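Long-range contacts in 3-methyladenine dna-glycosylase (Archaeoglobus fulgidus, PDB 2JHN), which belongs to the helix-hairpin-helix superfamily of base excision DNA repair proteins and also carries a TATA-box-binding-protein-like domain: residues F236-V247 / I256-A266; G121-Q129 / G217-V226. The protein carries 1 engineered substitution. One frame throughout, in Å; residues are numbered along the deposited sequence.

Interaction 1 (F236-V247 / I256-A266); sequences FPADDLGVRRAV and IQSAEKVREIA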
loop_
_atom_site.group_PDB
_atom_site.type_symbol
_atom_site.label_atom_id
_atom_site.label_comp_id
_atom_site.label_asym_id
_atom_site.label_seq_id
_atom_site.Cartn_x
_atom_site.Cartn_y
_atom_site.Cartn_z
ATOM N N PHE A 236 2.764 -8.420 -11.541
ATOM C CA PHE A 236 2.953 -9.291 -10.388
ATOM C C PHE A 236 4.435 -9.344 -10.052
ATOM O O PHE A 236 5.225 -9.853 -10.863
ATOM C CB PHE A 236 2.371 -10.686 -10.661
ATOM C CG PHE A 236 2.302 -11.565 -9.430
ATOM C CD1 PHE A 236 1.260 -11.402 -8.497
ATOM C CD2 PHE A 236 3.266 -12.546 -9.212
ATOM C CE1 PHE A 236 1.187 -12.226 -7.343
ATOM C CE2 PHE A 236 3.229 -13.372 -8.077
ATOM C CZ PHE A 236 2.170 -13.208 -7.137
ATOM N N PRO A 237 4.823 -8.812 -8.866
ATOM C CA PRO A 237 6.246 -8.678 -8.483
ATOM C C PRO A 237 6.893 -9.970 -7.965
ATOM O O PRO A 237 7.096 -10.155 -6.749
ATOM C CB PRO A 237 6.215 -7.593 -7.402
ATOM C CG PRO A 237 4.872 -7.803 -6.727
ATOM C CD PRO A 237 3.919 -8.308 -7.804
ATOM N N ALA A 238 7.245 -10.832 -8.903
ATOM C CA ALA A 238 7.673 -12.201 -8.593
ATOM C C ALA A 238 9.053 -12.300 -7.920
ATOM O O ALA A 238 9.361 -13.314 -7.261
ATOM C CB ALA A 238 7.608 -13.047 -9.886
ATOM N N ASP A 239 9.894 -11.275 -8.084
ATOM C CA ASP A 239 11.196 -11.236 -7.389
ATOM C C ASP A 239 11.061 -10.993 -5.885
ATOM O O ASP A 239 12.001 -11.212 -5.139
ATOM C CB ASP A 239 12.158 -10.202 -8.008
ATOM C CG ASP A 239 12.474 -10.503 -9.453
ATOM O OD1 ASP A 239 13.204 -11.497 -9.703
ATOM O OD2 ASP A 239 11.973 -9.761 -10.342
ATOM N N ASP A 240 9.892 -10.534 -5.431
ATOM C CA ASP A 240 9.716 -10.252 -4.010
ATOM C C ASP A 240 9.907 -11.561 -3.212
ATOM O O ASP A 240 9.262 -12.575 -3.514
ATOM C CB ASP A 240 8.334 -9.604 -3.760
ATOM C CG ASP A 240 8.188 -9.081 -2.335
ATOM O OD1 ASP A 240 8.367 -7.857 -2.117
ATOM O OD2 ASP A 240 7.920 -9.905 -1.433
ATOM N N LEU A 241 10.812 -11.552 -2.232
ATOM C CA LEU A 241 11.111 -12.775 -1.447
ATOM C C LEU A 241 9.921 -13.299 -0.627
ATOM O O LEU A 241 9.723 -14.497 -0.528
ATOM C CB LEU A 241 12.319 -12.556 -0.543
ATOM C CG LEU A 241 13.560 -13.004 -1.315
ATOM C CD1 LEU A 241 14.425 -11.831 -1.740
ATOM C CD2 LEU A 241 14.327 -13.993 -0.459
ATOM N N GLY A 242 9.139 -12.390 -0.058
ATOM C CA GLY A 242 7.885 -12.767 0.579
ATOM C C GLY A 242 6.891 -13.419 -0.366
ATOM O O GLY A 242 6.222 -14.400 0.001
ATOM N N VAL A 243 6.784 -12.885 -1.584
ATOM C CA VAL A 243 5.914 -13.474 -2.601
ATOM C C VAL A 243 6.383 -14.886 -2.966
ATOM O O VAL A 243 5.574 -15.814 -3.039
ATOM C CB VAL A 243 5.814 -12.563 -3.865
ATOM C CG1 VAL A 243 5.109 -13.279 -5.023
ATOM C CG2 VAL A 243 5.077 -11.253 -3.524
ATOM N N ARG A 244 7.690 -15.047 -3.197
ATOM C CA ARG A 244 8.241 -16.363 -3.555
ATOM C C ARG A 244 7.967 -17.410 -2.456
ATOM O O ARG A 244 7.482 -18.516 -2.749
ATOM C CB ARG A 244 9.740 -16.243 -3.882
ATOM C CG ARG A 244 10.021 -15.495 -5.192
ATOM C CD ARG A 244 11.539 -15.273 -5.383
ATOM N NE ARG A 244 12.252 -16.553 -5.373
ATOM C CZ ARG A 244 13.516 -16.707 -4.987
ATOM N NH1 ARG A 244 14.220 -15.665 -4.574
ATOM N NH2 ARG A 244 14.078 -17.909 -5.018
ATOM N N ARG A 245 8.218 -17.027 -1.208
ATOM C CA ARG A 245 7.915 -17.876 -0.039
ATOM C C ARG A 245 6.444 -18.306 0.016
ATOM O O ARG A 245 6.147 -19.498 0.147
ATOM C CB ARG A 245 8.302 -17.190 1.268
ATOM C CG ARG A 245 9.805 -16.982 1.489
ATOM C CD ARG A 245 10.130 -16.523 2.931
ATOM N NE ARG A 245 9.548 -15.241 3.310
ATOM C CZ ARG A 245 10.212 -14.085 3.377
ATOM N NH1 ARG A 245 11.514 -14.027 3.089
ATOM N NH2 ARG A 245 9.573 -12.976 3.734
ATOM N N ALA A 246 5.525 -17.344 -0.118
ATOM C CA ALA A 246 4.087 -17.638 -0.071
ATOM C C ALA A 246 3.618 -18.558 -1.196
ATOM O O ALA A 246 2.888 -19.531 -0.956
ATOM C CB ALA A 246 3.270 -16.320 -0.035
ATOM N N VAL A 247 4.046 -18.271 -2.424
ATOM C CA VAL A 247 3.644 -19.070 -3.583
ATOM C C VAL A 247 4.218 -20.493 -3.505
ATOM O O VAL A 247 3.560 -21.453 -3.894
ATOM C CB VAL A 247 4.021 -18.382 -4.938
ATOM C CG1 VAL A 247 3.777 -19.324 -6.118
ATOM C CG2 VAL A 247 3.227 -17.095 -5.119
ATOM N N ILE A 256 11.190 -23.876 -1.939
ATOM C CA ILE A 256 11.414 -22.524 -2.493
ATOM C C ILE A 256 11.632 -22.509 -4.016
ATOM O O ILE A 256 12.516 -23.192 -4.534
ATOM C CB ILE A 256 12.541 -21.754 -1.733
ATOM C CG1 ILE A 256 12.536 -20.265 -2.113
ATOM C CG2 ILE A 256 13.928 -22.395 -1.964
ATOM C CD1 ILE A 256 11.265 -19.509 -1.705
ATOM N N GLN A 257 10.792 -21.745 -4.716
ATOM C CA GLN A 257 10.837 -21.639 -6.168
ATOM C C GLN A 257 11.483 -20.326 -6.608
ATOM O O GLN A 257 11.571 -19.373 -5.825
ATOM C CB GLN A 257 9.437 -21.770 -6.779
ATOM C CG GLN A 257 8.709 -23.075 -6.412
ATOM C CD GLN A 257 9.475 -24.327 -6.854
ATOM O OE1 GLN A 257 10.110 -25.004 -6.037
ATOM N NE2 GLN A 257 9.430 -24.619 -8.150
ATOM N N SER A 258 11.943 -20.313 -7.858
ATOM C CA SER A 258 12.531 -19.135 -8.498
ATOM C C SER A 258 11.448 -18.115 -8.876
ATOM O O SER A 258 10.284 -18.477 -9.029
ATOM C CB SER A 258 13.285 -19.565 -9.767
ATOM O OG SER A 258 12.379 -19.931 -10.807
ATOM N N ALA A 259 11.847 -16.857 -9.066
ATOM C CA ALA A 259 10.930 -15.817 -9.541
ATOM C C ALA A 259 10.280 -16.177 -10.881
ATOM O O ALA A 259 9.085 -15.927 -11.088
ATOM C CB ALA A 259 11.648 -14.471 -9.623
ATOM N N GLU A 260 11.039 -16.801 -11.789
ATOM C CA GLU A 260 10.473 -17.186 -13.093
ATOM C C GLU A 260 9.329 -18.224 -12.976
ATOM O O GLU A 260 8.328 -18.148 -13.688
ATOM C CB GLU A 260 11.572 -17.612 -14.111
ATOM C CG GLU A 260 12.455 -18.782 -13.720
ATOM C CD GLU A 260 13.497 -19.137 -14.795
ATOM O OE1 GLU A 260 13.238 -18.916 -16.002
ATOM O OE2 GLU A 260 14.576 -19.644 -14.428
ATOM N N LYS A 261 9.475 -19.162 -12.048
ATOM C CA LYS A 261 8.452 -20.182 -11.784
ATOM C C LYS A 261 7.206 -19.551 -11.123
ATOM O O LYS A 261 6.055 -19.888 -11.451
ATOM C CB LYS A 261 9.033 -21.268 -10.873
ATOM C CG LYS A 261 8.120 -22.488 -10.713
ATOM C CD LYS A 261 8.085 -23.283 -12.034
ATOM C CE LYS A 261 6.879 -24.185 -12.123
ATOM N NZ LYS A 261 7.001 -25.081 -13.319
ATOM N N VAL A 262 7.453 -18.636 -10.187
ATOM C CA VAL A 262 6.371 -17.882 -9.555
ATOM C C VAL A 262 5.593 -17.051 -10.575
ATOM O O VAL A 262 4.369 -17.040 -10.556
ATOM C CB VAL A 262 6.881 -17.016 -8.407
ATOM C CG1 VAL A 262 5.793 -16.028 -7.919
ATOM C CG2 VAL A 262 7.375 -17.884 -7.273
ATOM N N ARG A 263 6.307 -16.363 -11.472
ATOM C CA ARG A 263 5.663 -15.676 -12.588
ATOM C C ARG A 263 4.782 -16.563 -13.440
ATOM O O ARG A 263 3.719 -16.142 -13.904
ATOM C CB ARG A 263 6.721 -15.018 -13.484
ATOM C CG ARG A 263 6.704 -13.540 -13.406
ATOM C CD ARG A 263 7.831 -12.921 -14.180
ATOM N NE ARG A 263 8.286 -11.769 -13.428
ATOM C CZ ARG A 263 9.434 -11.703 -12.761
ATOM N NH1 ARG A 263 10.290 -12.722 -12.768
ATOM N NH2 ARG A 263 9.729 -10.595 -12.094
ATOM N N GLU A 264 5.252 -17.792 -13.668
ATOM C CA GLU A 264 4.549 -18.772 -14.475
ATOM C C GLU A 264 3.239 -19.169 -13.782
ATOM O O GLU A 264 2.185 -19.157 -14.418
ATOM C CB GLU A 264 5.475 -19.977 -14.741
ATOM C CG GLU A 264 4.884 -21.125 -15.549
ATOM C CD GLU A 264 5.567 -22.464 -15.259
ATOM O OE1 GLU A 264 6.812 -22.509 -15.112
ATOM O OE2 GLU A 264 4.845 -23.478 -15.160
ATOM N N ILE A 265 3.317 -19.483 -12.487
ATOM C CA ILE A 265 2.141 -19.724 -11.626
ATOM C C ILE A 265 1.112 -18.581 -11.648
ATOM O O ILE A 265 -0.094 -18.813 -11.837
ATOM C CB ILE A 265 2.549 -20.057 -10.148
ATOM C CG1 ILE A 265 2.794 -21.555 -9.994
ATOM C CG2 ILE A 265 1.442 -19.624 -9.134
ATOM C CD1 ILE A 265 1.579 -22.431 -10.407
ATOM N N ALA A 266 1.582 -17.349 -11.446
ATOM C CA ALA A 266 0.683 -16.193 -11.503
ATOM C C ALA A 266 -0.031 -16.069 -12.846
ATOM O O ALA A 266 -1.237 -15.803 -12.896
ATOM C CB ALA A 266 1.446 -14.907 -11.178
HETATM O O HOH W 1 5.050 -10.476 -13.569
HETATM O O HOH W 2 13.018 -12.125 -12.252
#
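V262 CG1 packs among F236, A238, V243 and V247, while CG2 lies against V247 and R244. CG1 meets the edge of the F236 ring, 3.7 Å from CE2, and also lies 3.9 Å from V247 CG2. With CG anti to the backbone N (chi1 -169°), the F236 ring lies where A266 CB can sit over one face in a CH-pi contact, 3.9 Å from the ring centroid. F270 adds an edge-to-face partner, and L281 of helix 274-287 also touches this ring. Nearer the surface the packing gives way to charged and water-mediated links. The R263 guanidinium lies flat on A238 CB, which is centred beneath it at 3.7 Å from CZ, and its NH2 donates a hydrogen bond to D239 OD2 at 3.0 Å, part of a salt bridge. The donor approaches well above the carboxylate plane, 53° out of it, while NH2 has a second carboxylate in E224. A water joins D239 OD1 to R263 NH1. At the other end R244, bent at chi3 (58°), turns its guanidinium side-on so that NE (2.9 Å) and NH2 (3.0 Å) both grip the carbonyl O of Q257, tying down the loop ahead of S258, the N-cap residue. A proline-bearing loop running through D239 and D240 into a helix is consistent with the Gly/Pro-rich loop and aspartate that supply the GPD of the HhH-GPD superfamily name.

Interaction 2 (G121-Q129 / G217-V226); sequences GIAKAIIQQ and GIGRWTAELV. With NA (sodium ion), chain E.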
loop_
_atom_site.group_PDB
_atom_site.type_symbol
_atom_site.label_atom_id
_atom_site.label_comp_id
_atom_site.label_asym_id
_atom_site.label_seq_id
_atom_site.Cartn_x
_atom_site.Cartn_y
_atom_site.Cartn_z
ATOM N N GLY A 121 4.146 6.250 -2.676
ATOM C CA GLY A 121 4.384 4.849 -3.083
ATOM C C GLY A 121 5.809 4.604 -3.555
ATOM O O GLY A 121 6.439 3.626 -3.145
ATOM N N ILE A 122 6.337 5.497 -4.405
ATOM C CA ILE A 122 7.731 5.348 -4.849
ATOM C C ILE A 122 8.735 5.483 -3.691
ATOM O O ILE A 122 9.624 4.637 -3.539
ATOM C CB ILE A 122 8.117 6.314 -6.031
ATOM C CG1 ILE A 122 7.220 6.058 -7.252
ATOM C CG2 ILE A 122 9.623 6.123 -6.399
ATOM C CD1 ILE A 122 7.310 7.163 -8.328
ATOM N N ALA A 123 8.574 6.534 -2.881
ATOM C CA ALA A 123 9.467 6.791 -1.760
ATOM C C ALA A 123 9.498 5.573 -0.830
ATOM O O ALA A 123 10.580 5.066 -0.466
ATOM C CB ALA A 123 9.032 8.067 -1.002
ATOM N N LYS A 124 8.327 5.056 -0.471
ATOM C CA LYS A 124 8.295 3.910 0.439
ATOM C C LYS A 124 8.906 2.640 -0.189
ATOM O O LYS A 124 9.595 1.865 0.501
ATOM C CB LYS A 124 6.869 3.675 1.006
ATOM C CG LYS A 124 6.386 4.801 1.931
ATOM C CD LYS A 124 5.005 4.534 2.524
ATOM C CE LYS A 124 5.085 4.436 4.047
ATOM N NZ LYS A 124 3.833 3.935 4.759
ATOM N N ALA A 125 8.706 2.447 -1.500
ATOM C CA ALA A 125 9.294 1.286 -2.178
ATOM C C ALA A 125 10.839 1.339 -2.133
ATOM O O ALA A 125 11.501 0.321 -1.939
ATOM C CB ALA A 125 8.767 1.158 -3.637
ATOM N N ILE A 126 11.378 2.543 -2.295
ATOM C CA ILE A 126 12.794 2.782 -2.218
ATOM C C ILE A 126 13.319 2.531 -0.798
ATOM O O ILE A 126 14.333 1.835 -0.614
ATOM C CB ILE A 126 13.127 4.223 -2.665
ATOM C CG1 ILE A 126 12.912 4.394 -4.174
ATOM C CG2 ILE A 126 14.611 4.575 -2.287
ATOM C CD1 ILE A 126 12.916 5.869 -4.610
ATOM N N ILE A 127 12.620 3.096 0.192
ATOM C CA ILE A 127 12.954 2.861 1.615
ATOM C C ILE A 127 13.085 1.370 1.945
ATOM O O ILE A 127 14.038 0.948 2.623
ATOM C CB ILE A 127 11.961 3.582 2.559
ATOM C CG1 ILE A 127 12.113 5.117 2.413
ATOM C CG2 ILE A 127 12.119 3.105 4.041
ATOM C CD1 ILE A 127 11.015 5.920 3.123
ATOM N N GLN A 128 12.156 0.573 1.436
ATOM C CA GLN A 128 12.148 -0.864 1.658
ATOM C C GLN A 128 13.306 -1.681 1.041
ATOM O O GLN A 128 13.500 -2.832 1.409
ATOM C CB GLN A 128 10.816 -1.418 1.181
ATOM C CG GLN A 128 10.359 -2.662 1.910
ATOM C CD GLN A 128 9.254 -3.331 1.164
ATOM O OE1 GLN A 128 8.324 -2.670 0.679
ATOM N NE2 GLN A 128 9.346 -4.655 1.041
ATOM N N GLN A 129 14.061 -1.099 0.113
ATOM C CA GLN A 129 15.152 -1.821 -0.568
ATOM C C GLN A 129 16.143 -2.443 0.443
ATOM O O GLN A 129 16.682 -1.749 1.307
ATOM C CB GLN A 129 15.868 -0.919 -1.602
ATOM C CG GLN A 129 14.943 -0.477 -2.766
ATOM C CD GLN A 129 15.589 0.425 -3.825
ATOM O OE1 GLN A 129 16.590 1.112 -3.580
ATOM N NE2 GLN A 129 15.008 0.424 -5.016
ATOM N N GLY A 217 18.989 2.861 -9.648
ATOM C CA GLY A 217 18.741 2.393 -8.291
ATOM C C GLY A 217 17.320 1.858 -8.160
ATOM O O GLY A 217 16.948 1.302 -7.112
ATOM N N ILE A 218 16.539 2.046 -9.220
ATOM C CA ILE A 218 15.217 1.407 -9.331
ATOM C C ILE A 218 15.324 0.295 -10.376
ATOM O O ILE A 218 15.470 0.579 -11.560
ATOM C CB ILE A 218 14.105 2.382 -9.707
ATOM C CG1 ILE A 218 14.003 3.516 -8.657
ATOM C CG2 ILE A 218 12.769 1.620 -9.842
ATOM C CD1 ILE A 218 12.828 4.480 -8.831
ATOM N N GLY A 219 15.219 -0.950 -9.928
ATOM C CA GLY A 219 15.249 -2.094 -10.854
ATOM C C GLY A 219 13.886 -2.770 -10.963
ATOM O O GLY A 219 12.833 -2.165 -10.599
ATOM N N ARG A 220 13.906 -4.019 -11.440
ATOM C CA ARG A 220 12.657 -4.730 -11.757
ATOM C C ARG A 220 11.740 -4.874 -10.526
ATOM O O ARG A 220 10.551 -4.579 -10.619
ATOM C CB ARG A 220 12.947 -6.098 -12.366
ATOM C CG ARG A 220 11.703 -6.869 -12.677
ATOM C CD ARG A 220 12.026 -8.112 -13.503
ATOM N NE ARG A 220 10.804 -8.538 -14.171
ATOM C CZ ARG A 220 10.713 -9.573 -15.001
ATOM N NH1 ARG A 220 11.796 -10.323 -15.265
ATOM N NH2 ARG A 220 9.529 -9.853 -15.567
ATOM N N TRP A 221 12.299 -5.309 -9.394
ATOM C CA TRP A 221 11.496 -5.563 -8.202
ATOM C C TRP A 221 10.819 -4.291 -7.697
ATOM O O TRP A 221 9.609 -4.278 -7.530
ATOM C CB TRP A 221 12.319 -6.217 -7.080
ATOM C CG TRP A 221 11.577 -6.282 -5.789
ATOM C CD1 TRP A 221 10.398 -6.956 -5.536
ATOM C CD2 TRP A 221 11.933 -5.629 -4.571
ATOM N NE1 TRP A 221 10.020 -6.762 -4.225
ATOM C CE2 TRP A 221 10.942 -5.953 -3.612
ATOM C CE3 TRP A 221 13.015 -4.813 -4.184
ATOM C CZ2 TRP A 221 10.987 -5.473 -2.290
ATOM C CZ3 TRP A 221 13.069 -4.353 -2.867
ATOM C CH2 TRP A 221 12.055 -4.679 -1.938
ATOM N N THR A 222 11.590 -3.225 -7.491
ATOM C CA THR A 222 11.020 -1.948 -7.042
ATOM C C THR A 222 9.971 -1.427 -8.031
ATOM O O THR A 222 8.917 -0.925 -7.615
ATOM C CB THR A 222 12.128 -0.919 -6.859
ATOM O OG1 THR A 222 13.002 -1.396 -5.820
ATOM C CG2 THR A 222 11.530 0.477 -6.500
ATOM N N ALA A 223 10.241 -1.551 -9.327
ATOM C CA ALA A 223 9.320 -0.996 -10.333
ATOM C C ALA A 223 7.993 -1.801 -10.314
ATOM O O ALA A 223 6.879 -1.217 -10.303
ATOM C CB ALA A 223 9.981 -0.970 -11.746
ATOM N N GLU A 224 8.111 -3.127 -10.286
ATOM C CA GLU A 224 6.907 -3.992 -10.247
ATOM C C GLU A 224 6.126 -3.852 -8.946
ATOM O O GLU A 224 4.879 -3.871 -8.974
ATOM C CB GLU A 224 7.233 -5.457 -10.551
ATOM C CG GLU A 224 7.787 -5.638 -11.979
ATOM C CD GLU A 224 8.063 -7.076 -12.343
ATOM O OE1 GLU A 224 8.158 -7.932 -11.417
ATOM O OE2 GLU A 224 8.155 -7.336 -13.580
ATOM N N LEU A 225 6.827 -3.710 -7.832
ATOM C CA LEU A 225 6.154 -3.441 -6.540
ATOM C C LEU A 225 5.375 -2.103 -6.614
ATOM O O LEU A 225 4.193 -2.041 -6.269
ATOM C CB LEU A 225 7.174 -3.424 -5.395
ATOM C CG LEU A 225 6.679 -3.440 -3.960
ATOM C CD1 LEU A 225 5.944 -4.782 -3.730
ATOM C CD2 LEU A 225 7.925 -3.316 -3.043
ATOM N N VAL A 226 6.016 -1.056 -7.121
ATOM C CA VAL A 226 5.322 0.256 -7.291
ATOM C C VAL A 226 4.092 0.100 -8.169
ATOM O O VAL A 226 3.005 0.555 -7.804
ATOM C CB VAL A 226 6.262 1.332 -7.853
ATOM C CG1 VAL A 226 5.462 2.576 -8.362
ATOM C CG2 VAL A 226 7.299 1.735 -6.776
HETATM NA NA NA E . 17.156 1.586 -13.016
HETATM O O HOH W 3 11.376 -1.768 -3.475
HETATM O O HOH W 4 19.014 0.842 -11.603
HETATM O O HOH W 5 17.484 -0.601 -14.234
#
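Q129 keeps CG beside its backbone N (chi1 -64°) and is fully extended beyond it, which carries its amide across to the hairpin; T222, with chi1 -63°, places OG1 beside its own backbone N to meet it. The single nitrogen Q129 NE2 makes two bonds: a nearly straight one to T222 OG1 at 2.8 Å, close to the amide plane, and one to the G217 carbonyl O at 3.0 Å, in the carbonyl plane but tilted from that of the amide. These two bonds fix the rotation of the amide. A water extends the polar strip, lying 2.6 Å from A125 O and 2.9 Å from T222 OG1, above one face of the W221 ring. At the edge of that ring Q128 NE2 approaches CZ2 to 3.8 Å with its amide plane 87° from the indole, whose NE1 bonds D240 OD1. Deeper in, the contact is apolar and close, A125 CB meeting V226 CG2 at 3.5 Å, with I122 flanking V226 CG1. Beyond G217, I218 O binds a sodium ion together with T213 O, F215 O and two waters, in the turn between helices 205-213 and 220-229, a pair consistent with the helix-hairpin-helix motif of this family. Segments 121-127 and 220-226 run roughly antiparallel; helices 133-147 and 182-192 lie against other sides of helix 118-127, and K124 NZ bonds T26 O just ahead of strand 29-31.

Overall arrangement
Interaction 2 is the deeper of the two, its centre about 12 Å from the centre of the chain, against about 19 Å for that of interaction 1, and their centres lie about 17 Å apart. Both belong to the helix-hairpin-helix region, in series along the chain: helix 220-229 serves interaction 2 and is followed directly by helix 241-251 of interaction 1. The buried contact joins mainly through neutral groups, an amide, a hydroxyl, a water and apolar side chains, with a sodium ion at its margin; the partly buried one sets charged groups around a hydrophobic centre. They meet at the D240-W221 pair and where R220 and R263 approach one another among the carboxylates of D239 and E224, which probably offset the two positive charges.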